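Local atomic coordinates of uncharacterized protein (Magnetospirillum magneticum AMB-1, PDB entry 5MU5), a protein that is a Maf-type glycosyltransferase that probably glycosylates flagellin and is involved in the formation of bacterial flagella. Residues A[291-295]-A[310-316]; A[295-299]-A[513-518]; A[119-124]-A[138-142]. All blocks are in the same frame, centred on the assembly; numbering follows the deposited sequence.

Contact 3 comes first along the chain and lies in the Maf N-terminal domain, between strand 123-127 of the four-stranded parallel sheet and helix 134-142. Contacts 1 and 2 sit on the other side of the chain's centre, about 64 and 65 Å from contact 3 between centres, beside the ten-stranded mixed sheet. Their centres are about 13 Å apart and they share Gln295, whose side chain serves contact 1 while its backbone oxygen serves contact 2. The turn that links helix 284-294 to strand 299-303 is thus held from two directions, by the end of helix 307-312 and, from more than 200 residues later in the sequence, by the start of helix 515-528.

Contact 1: residues A[291-295]-A[310-316]; sequences IKANQ and LLANGIQ
The side-chain amide of Gln295 docks against the backbone of residues 314-316 with both of its polar atoms. NE2 donates to Gly314 O at 3.2 Å, nearly straight (170° at the hydrogen), in the carbonyl plane and on a lone pair, while OE1 accepts from Gln316 N at 2.9 Å. These two bonds fix the rotation of the amide. Cut back to an alanine, this side chain would probably leave Gln316 N and Gly314 O without these partners. Three residues earlier, the extended Lys292 chain carries NZ to Asn313 O, 3.0 Å away and well above the carbonyl plane. Beneath the polar layer, Ile315 CD1 lies 4.0 Å from Ile291 CG2, the two side chains crossing at about a right angle; Leu310 CD2 borders Ile291 CG2 more loosely, at 4.4 Å. Ile291 chi1 of -64° sets CG1 beside the backbone N and so CG2 anti to it, turned to Ile315. Phe276 and Val278 of strand 275-278 adjoin Ile291 and Leu310 respectively. What presents the carbonyls is the end of helix 307-312: Ile315 N bonds to Leu310 O and Gly314 N to Leu311 O, with Gly314 at positive phi, a Schellman motif.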
# COMPACT_ATOMS: atom_id res chain seq x y z
N ILE A 291 -27.19 6.36 24.75
CA ILE A 291 -27.45 5.81 23.44
C ILE A 291 -28.88 5.27 23.42
O ILE A 291 -29.63 5.48 22.46
CB ILE A 291 -26.48 4.67 23.09
CG1 ILE A 291 -25.04 5.19 23.01
CG2 ILE A 291 -26.85 4.03 21.76
CD1 ILE A 291 -24.00 4.10 22.92
N LYS A 292 -29.25 4.59 24.49
CA LYS A 292 -30.58 3.99 24.61
C LYS A 292 -31.68 5.04 24.60
O LYS A 292 -32.66 4.90 23.89
CB LYS A 292 -30.68 3.14 25.86
CG LYS A 292 -31.92 2.29 25.90
CD LYS A 292 -31.79 1.16 26.91
CE LYS A 292 -32.99 0.24 26.76
NZ LYS A 292 -33.00 -0.83 27.79
N ALA A 293 -31.47 6.10 25.37
CA ALA A 293 -32.43 7.20 25.48
C ALA A 293 -32.57 8.01 24.20
O ALA A 293 -33.54 8.72 24.03
CB ALA A 293 -32.04 8.12 26.63
N ASN A 294 -31.62 7.88 23.29
CA ASN A 294 -31.65 8.64 22.05
C ASN A 294 -31.86 7.82 20.77
O ASN A 294 -31.99 8.40 19.70
CB ASN A 294 -30.36 9.46 21.93
CG ASN A 294 -30.36 10.65 22.84
OD1 ASN A 294 -30.91 11.70 22.52
ND2 ASN A 294 -29.73 10.51 24.00
N GLN A 295 -31.93 6.50 20.87
CA GLN A 295 -31.99 5.68 19.67
C GLN A 295 -33.21 5.95 18.82
O GLN A 295 -33.20 5.67 17.61
CB GLN A 295 -31.90 4.19 19.99
CG GLN A 295 -33.15 3.60 20.60
CD GLN A 295 -32.99 2.12 20.84
OE1 GLN A 295 -32.65 1.37 19.94
NE2 GLN A 295 -33.24 1.69 22.06
N LEU A 310 -24.93 -3.50 22.23
CA LEU A 310 -26.13 -2.77 21.89
C LEU A 310 -27.34 -3.68 22.08
O LEU A 310 -28.27 -3.33 22.83
CB LEU A 310 -26.07 -2.24 20.45
CG LEU A 310 -24.93 -1.27 20.21
CD1 LEU A 310 -24.74 -1.00 18.74
CD2 LEU A 310 -25.16 0.03 20.95
N LEU A 311 -27.31 -4.86 21.46
CA LEU A 311 -28.46 -5.76 21.53
C LEU A 311 -28.75 -6.26 22.94
O LEU A 311 -29.90 -6.30 23.34
CB LEU A 311 -28.31 -6.93 20.56
CG LEU A 311 -28.31 -6.54 19.08
CD1 LEU A 311 -27.83 -7.70 18.22
CD2 LEU A 311 -29.69 -6.07 18.63
N ALA A 312 -27.72 -6.63 23.70
CA ALA A 312 -27.93 -7.07 25.09
C ALA A 312 -28.61 -5.99 25.93
O ALA A 312 -29.30 -6.30 26.88
CB ALA A 312 -26.60 -7.48 25.72
N ASN A 313 -28.44 -4.71 25.57
CA ASN A 313 -29.08 -3.59 26.29
C ASN A 313 -30.38 -3.08 25.65
O ASN A 313 -30.88 -2.02 26.03
CB ASN A 313 -28.09 -2.43 26.41
CG ASN A 313 -26.96 -2.73 27.38
OD1 ASN A 313 -27.11 -2.57 28.58
ND2 ASN A 313 -25.82 -3.15 26.85
N GLY A 314 -30.90 -3.83 24.69
CA GLY A 314 -32.12 -3.44 24.01
C GLY A 314 -31.96 -2.22 23.13
O GLY A 314 -32.82 -1.34 23.11
N ILE A 315 -30.85 -2.16 22.40
CA ILE A 315 -30.63 -1.06 21.47
C ILE A 315 -30.61 -1.68 20.09
O ILE A 315 -29.87 -2.61 19.85
CB ILE A 315 -29.31 -0.34 21.76
CG1 ILE A 315 -29.39 0.32 23.16
CG2 ILE A 315 -29.02 0.67 20.66
CD1 ILE A 315 -28.06 0.81 23.71
N GLN A 316 -31.46 -1.18 19.20
CA GLN A 316 -31.56 -1.72 17.85
C GLN A 316 -30.63 -0.98 16.87
O GLN A 316 -30.85 0.17 16.57
CB GLN A 316 -33.01 -1.62 17.38
CG GLN A 316 -33.26 -2.03 15.93
CD GLN A 316 -32.94 -3.49 15.66
OE1 GLN A 316 -33.42 -4.38 16.36
NE2 GLN A 316 -32.13 -3.75 14.64

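Contact 2: residues A[295-299]-A[513-518]; sequences QDRAV and STPDMK
Lys518 NZ is gripped by two backbone carbonyls of the turn and by a carboxylate. It donates to Gln295 O at 2.8 Å, nearly along the C=O axis (C=O...NZ 176°), and weakly to Ala298 O at 3.0 Å; Asp318 completes the set with a salt bridge, which would probably favour the charged ammonium. The lysine chain is extended throughout, with CG anti to the backbone N (chi1 -179°), and this reach takes NZ from the helix into the turn. On the way its CD passes Asp296 O at 3.4 Å, and CG lies near Val299 CG2. Between these two carbonyls in sequence, Arg297 O accepts from Ser513 OG at 2.7 Å, the hydroxyl approaching with a 24° tilt from the carbonyl plane. The aliphatic part of Arg297 runs beside residues 513-514, its CB 3.6 Å from Thr514 C. Its NH1 forms a salt bridge with Asp296 OD1 at 2.7 Å. Pro515 lies alongside Asp296, pointing the same way, and its CA makes a CH...O contact with Asp296 O. Helix 515-528 begins here with Thr514 as N-cap: OG1 accepts from Met517 N, and Pro515 occupies the first turn of the helix.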
# COMPACT_ATOMS: atom_id res chain seq x y z
N GLN A 295 -31.93 6.50 20.87
CA GLN A 295 -31.99 5.68 19.67
C GLN A 295 -33.21 5.95 18.82
O GLN A 295 -33.20 5.67 17.61
CB GLN A 295 -31.90 4.19 19.99
CG GLN A 295 -33.15 3.60 20.60
CD GLN A 295 -32.99 2.12 20.84
OE1 GLN A 295 -32.65 1.37 19.94
NE2 GLN A 295 -33.24 1.69 22.06
N ASP A 296 -34.26 6.49 19.42
CA ASP A 296 -35.46 6.83 18.66
C ASP A 296 -35.27 8.00 17.66
O ASP A 296 -36.02 8.09 16.67
CB ASP A 296 -36.66 7.09 19.60
CG ASP A 296 -36.43 8.26 20.53
OD1 ASP A 296 -35.26 8.63 20.80
OD2 ASP A 296 -37.44 8.82 21.02
N ARG A 297 -34.28 8.86 17.90
CA ARG A 297 -34.01 10.01 17.04
C ARG A 297 -32.56 10.13 16.52
O ARG A 297 -32.13 11.20 16.07
CB ARG A 297 -34.42 11.30 17.73
CG ARG A 297 -33.63 11.65 18.97
CD ARG A 297 -34.30 12.83 19.67
NE ARG A 297 -33.90 12.94 21.07
CZ ARG A 297 -34.32 12.15 22.05
NH1 ARG A 297 -35.16 11.14 21.80
NH2 ARG A 297 -33.88 12.34 23.29
N ALA A 298 -31.83 9.03 16.54
CA ALA A 298 -30.50 8.98 15.93
C ALA A 298 -30.34 7.68 15.18
O ALA A 298 -30.93 6.67 15.55
CB ALA A 298 -29.42 9.12 16.98
N VAL A 299 -29.51 7.68 14.15
CA VAL A 299 -29.27 6.45 13.41
C VAL A 299 -28.15 5.71 14.12
O VAL A 299 -27.12 6.31 14.38
CB VAL A 299 -28.92 6.76 11.95
CG1 VAL A 299 -28.42 5.52 11.22
CG2 VAL A 299 -30.16 7.36 11.29
N SER A 513 -32.84 16.48 16.83
CA SER A 513 -33.64 15.67 15.93
C SER A 513 -34.90 15.10 16.57
O SER A 513 -35.08 15.18 17.77
CB SER A 513 -32.79 14.51 15.42
OG SER A 513 -32.20 13.85 16.53
N THR A 514 -35.75 14.51 15.74
CA THR A 514 -36.98 13.84 16.16
C THR A 514 -37.08 12.45 15.52
O THR A 514 -36.37 12.15 14.54
CB THR A 514 -38.20 14.62 15.68
OG1 THR A 514 -38.27 14.58 14.25
CG2 THR A 514 -38.13 16.07 16.15
N PRO A 515 -37.99 11.61 16.04
CA PRO A 515 -38.19 10.32 15.36
C PRO A 515 -38.65 10.48 13.90
O PRO A 515 -38.27 9.67 13.07
CB PRO A 515 -39.27 9.63 16.19
CG PRO A 515 -39.21 10.29 17.52
CD PRO A 515 -38.74 11.70 17.30
N ASP A 516 -39.46 11.50 13.61
CA ASP A 516 -39.90 11.76 12.22
C ASP A 516 -38.74 12.10 11.30
O ASP A 516 -38.68 11.60 10.16
CB ASP A 516 -40.93 12.91 12.17
CG ASP A 516 -42.32 12.47 12.66
OD1 ASP A 516 -42.43 11.35 13.20
OD2 ASP A 516 -43.31 13.25 12.50
N MET A 517 -37.82 12.93 11.78
CA MET A 517 -36.64 13.31 11.03
C MET A 517 -35.80 12.06 10.71
O MET A 517 -35.33 11.88 9.57
CB MET A 517 -35.80 14.33 11.83
CG MET A 517 -34.61 14.92 11.06
SD MET A 517 -33.54 16.02 12.03
CE MET A 517 -34.73 17.28 12.55
N LYS A 518 -35.65 11.20 11.71
CA LYS A 518 -34.93 9.94 11.57
C LYS A 518 -35.58 9.08 10.49
O LYS A 518 -34.88 8.56 9.61
CB LYS A 518 -34.90 9.15 12.88
CG LYS A 518 -34.14 7.84 12.76
CD LYS A 518 -34.14 7.01 14.04
CE LYS A 518 -33.34 5.76 13.77
NZ LYS A 518 -33.26 4.87 14.95

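Contact 3: residues A[119-124]-A[138-142]; sequences SGGFHM and LLEQD
Ser119 meets the last turn of helix 134-142 through its CB, which lies 3.4 Å from Gln141 O and equally near Asp142 OD1; its hydroxyl is engaged by Ala73 O. The backbones come nearest at Gly120, whose CA is 4.2 Å from the CA of Asp142. Gly120 N stands 3.1 Å from Asp142 OD1, and Gly120 O faces the same carboxylate oxygen as a second acceptor. Arg79 binds both acceptors, donating from NH1 to Gly120 O and pairing through NH2 with OD1, which probably offsets their repulsion. Asp142 OD2 pairs with Arg211, so two arginines hold the buried carboxylate and would be expected to stabilise its negative charge. A water lies 2.5 Å from Gly121 O and 2.6 Å from Asp142 O; contacts this short make its bridging role doubtful. The backbone then enters strand 123-127, the first element of a beta-alpha-beta unit whose helix is 134-142 and whose second strand, 146-150, lies parallel beside it. Met124 points back to the helix: CG is anti to the backbone N (chi1 167°), and the bend at chi3 (-70°) brings the methyl round to the helix. There CE packs on Leu138 CB at 3.6 Å, the side chains crossing at about a right angle, and also meets Asp142 OD2, while SD lies more loosely against Leu139 CD2 at 4.4 Å.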
# COMPACT_ATOMS: atom_id res chain seq x y z
N SER A 119 29.17 -6.12 -6.74
CA SER A 119 28.45 -4.85 -6.80
C SER A 119 27.25 -5.10 -7.71
O SER A 119 27.32 -5.93 -8.60
CB SER A 119 29.30 -3.72 -7.39
OG SER A 119 30.15 -3.17 -6.41
N GLY A 120 26.17 -4.37 -7.48
CA GLY A 120 24.98 -4.54 -8.31
C GLY A 120 23.76 -3.84 -7.73
O GLY A 120 23.86 -2.71 -7.25
N GLY A 121 22.62 -4.51 -7.76
CA GLY A 121 21.37 -3.94 -7.26
C GLY A 121 20.61 -3.18 -8.34
O GLY A 121 21.22 -2.47 -9.18
N PHE A 122 19.29 -3.33 -8.32
CA PHE A 122 18.42 -2.73 -9.31
C PHE A 122 18.39 -1.23 -9.19
O PHE A 122 18.53 -0.52 -10.19
CB PHE A 122 17.01 -3.27 -9.16
CG PHE A 122 16.08 -2.86 -10.26
CD1 PHE A 122 15.48 -1.62 -10.25
CD2 PHE A 122 15.80 -3.73 -11.30
CE1 PHE A 122 14.62 -1.23 -11.27
CE2 PHE A 122 14.93 -3.36 -12.31
CZ PHE A 122 14.35 -2.10 -12.30
N HIS A 123 18.23 -0.75 -7.94
CA HIS A 123 18.08 0.67 -7.65
C HIS A 123 19.33 1.28 -7.10
O HIS A 123 20.11 0.64 -6.40
CB HIS A 123 16.98 0.87 -6.62
CG HIS A 123 15.63 0.43 -7.07
ND1 HIS A 123 14.85 1.20 -7.90
CD2 HIS A 123 14.89 -0.67 -6.77
CE1 HIS A 123 13.69 0.60 -8.10
NE2 HIS A 123 13.69 -0.54 -7.43
N MET A 124 19.53 2.55 -7.42
CA MET A 124 20.59 3.36 -6.85
C MET A 124 19.96 4.64 -6.35
O MET A 124 19.23 5.30 -7.10
CB MET A 124 21.61 3.73 -7.89
CG MET A 124 22.53 4.83 -7.39
SD MET A 124 24.03 4.89 -8.36
CE MET A 124 24.78 3.35 -7.79
N LEU A 138 29.79 5.39 -9.53
CA LEU A 138 28.69 4.57 -8.98
C LEU A 138 27.96 3.80 -10.09
O LEU A 138 27.59 2.65 -9.92
CB LEU A 138 27.69 5.45 -8.21
CG LEU A 138 28.19 6.23 -6.98
CD1 LEU A 138 27.13 7.22 -6.47
CD2 LEU A 138 28.56 5.27 -5.87
N LEU A 139 27.78 4.44 -11.24
CA LEU A 139 27.11 3.82 -12.38
C LEU A 139 27.90 2.67 -12.94
O LEU A 139 27.34 1.60 -13.23
CB LEU A 139 26.84 4.86 -13.48
CG LEU A 139 25.85 5.95 -13.02
CD1 LEU A 139 25.76 7.06 -14.06
CD2 LEU A 139 24.48 5.38 -12.69
N GLU A 140 29.20 2.86 -13.08
CA GLU A 140 30.09 1.81 -13.57
C GLU A 140 30.14 0.61 -12.62
O GLU A 140 30.21 -0.52 -13.06
CB GLU A 140 31.50 2.38 -13.82
CG GLU A 140 32.42 1.47 -14.63
CD GLU A 140 32.97 0.30 -13.83
OE1 GLU A 140 33.25 0.44 -12.61
OE2 GLU A 140 33.14 -0.79 -14.43
N GLN A 141 30.10 0.86 -11.31
CA GLN A 141 30.14 -0.21 -10.33
C GLN A 141 28.87 -1.04 -10.33
O GLN A 141 28.92 -2.26 -10.41
CB GLN A 141 30.37 0.36 -8.92
CG GLN A 141 31.76 0.97 -8.69
CD GLN A 141 31.83 1.76 -7.39
OE1 GLN A 141 30.82 2.24 -6.90
NE2 GLN A 141 33.03 1.89 -6.84
N ASP A 142 27.72 -0.38 -10.25
CA ASP A 142 26.45 -1.07 -10.05
C ASP A 142 25.57 -1.27 -11.28
O ASP A 142 24.72 -2.16 -11.28
CB ASP A 142 25.63 -0.32 -9.00
CG ASP A 142 26.29 -0.33 -7.63
OD1 ASP A 142 26.82 -1.38 -7.22
OD2 ASP A 142 26.26 0.71 -6.96
O HOH W 1 22.57 -3.59 -10.94